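Local atomic coordinates of N-acylethanolamine-hydrolyzing acid amidase alpha-subunit (Caenorhabditis elegans, PDB entry 6DY3), a protein that probably hydrolyses bioactive fatty acid amides such as N-palmitoylethanolamine to ethanolamine and free fatty acids, as a heterodimer formed by autocatalytic cleavage. Residues 87-90 with 91-95. Residues are numbered along the deposited sequence; the frame is centred on the assembly and turned at random.
Sequences LPIG and EIVGM
Pro88 and Glu91 meet at the first turn of helix 89-97, the ring carbon CG of Pro88 lying 3.3 Å from OE1 of Glu91. Glu91 reaches that carbon because its CG stands beside its own backbone N (chi1 -65°) and the chain then runs extended, which carries the carboxylate to the CG corner of the ring, the two side chains crossing at a slant. Its other oxygen, OE2, forms a salt bridge with Lys48. Replacing Glu91 with an alanine would probably leave Lys48 without this charged mate and take the carboxylate off CG of Pro88. Pro88 is the N-cap residue, and its carbonyl starts the helix: O accepts two weak hydrogen bonds, from Glu91 N at 3.2 Å and from Ile92 N at 3.3 Å. Regular helical bonding follows. Val93 N donates to Ile89 O at 2.8 Å, almost straight (N-H...O 171°), and Gly94 N donates to Gly90 O at 3.0 Å. One turn apart, Ile89 and Val93 run alongside each other in the same direction, with Ile89 CG1 3.9 Å from Val93 CG2. Ahead of the cap, Leu87 CB rests 4.1 Å from CD1 of Ile92, an apolar touch where the incoming loop lies against the helix. The turn is wedged among three other helices of the alpha subunit: Leu87 and Glu91 touch Val44 on helix 40-48, Ile89 and Ile92 pack on Ala82 of helix 72-85, and Val93 meets Ala63 of helix 56-63. Leu87 and Ile92 also pack on Leu51 of the beta-subunit chain, placing this helix start at the interface between the two subunits.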
# COMPACT_ATOMS: atom_id res chain seq x y z
N LEU A 87 17.41 -9.58 13.53
CA LEU A 87 17.94 -9.26 12.22
C LEU A 87 18.56 -7.86 12.24
O LEU A 87 18.07 -6.98 12.96
CB LEU A 87 16.84 -9.32 11.16
CG LEU A 87 16.21 -10.70 11.03
CD1 LEU A 87 14.87 -10.62 10.32
CD2 LEU A 87 17.15 -11.66 10.30
N PRO A 88 19.61 -7.62 11.46
CA PRO A 88 20.30 -6.33 11.53
C PRO A 88 19.38 -5.18 11.16
O PRO A 88 18.66 -5.23 10.15
CB PRO A 88 21.45 -6.49 10.53
CG PRO A 88 21.04 -7.59 9.64
CD PRO A 88 20.21 -8.52 10.45
N ILE A 89 19.40 -4.13 11.99
CA ILE A 89 18.46 -3.02 11.83
C ILE A 89 18.68 -2.28 10.53
O ILE A 89 17.72 -1.81 9.91
CB ILE A 89 18.56 -2.06 13.03
CG1 ILE A 89 17.52 -0.95 12.89
CG2 ILE A 89 19.97 -1.48 13.13
CD1 ILE A 89 17.40 -0.07 14.10
N GLY A 90 19.92 -2.17 10.08
CA GLY A 90 20.17 -1.46 8.83
C GLY A 90 19.44 -2.08 7.66
O GLY A 90 18.98 -1.38 6.75
N GLU A 91 19.31 -3.41 7.65
CA GLU A 91 18.58 -4.08 6.59
C GLU A 91 17.08 -3.83 6.72
O GLU A 91 16.39 -3.60 5.73
CB GLU A 91 18.89 -5.58 6.60
CG GLU A 91 20.35 -5.90 6.27
CD GLU A 91 20.66 -7.39 6.30
OE1 GLU A 91 19.78 -8.18 6.70
OE2 GLU A 91 21.79 -7.78 5.93
N ILE A 92 16.57 -3.85 7.95
CA ILE A 92 15.15 -3.60 8.18
C ILE A 92 14.78 -2.18 7.77
O ILE A 92 13.74 -1.95 7.14
CB ILE A 92 14.79 -3.90 9.65
CG1 ILE A 92 14.80 -5.41 9.87
CG2 ILE A 92 13.44 -3.27 10.03
CD1 ILE A 92 14.65 -5.83 11.31
N VAL A 93 15.63 -1.21 8.12
CA VAL A 93 15.39 0.17 7.70
C VAL A 93 15.42 0.28 6.18
O VAL A 93 14.57 0.94 5.58
CB VAL A 93 16.44 1.10 8.35
CG1 VAL A 93 16.37 2.51 7.73
CG2 VAL A 93 16.24 1.17 9.85
N GLY A 94 16.39 -0.37 5.54
CA GLY A 94 16.48 -0.30 4.09
C GLY A 94 15.25 -0.85 3.39
O GLY A 94 14.72 -0.24 2.46
N MET A 95 14.76 -2.02 3.83
CA MET A 95 13.58 -2.58 3.20
C MET A 95 12.36 -1.69 3.37
O MET A 95 11.53 -1.57 2.46
CB MET A 95 13.29 -3.98 3.72
CG MET A 95 14.21 -5.04 3.14
SD MET A 95 13.89 -6.68 3.78
CE MET A 95 14.75 -6.55 5.34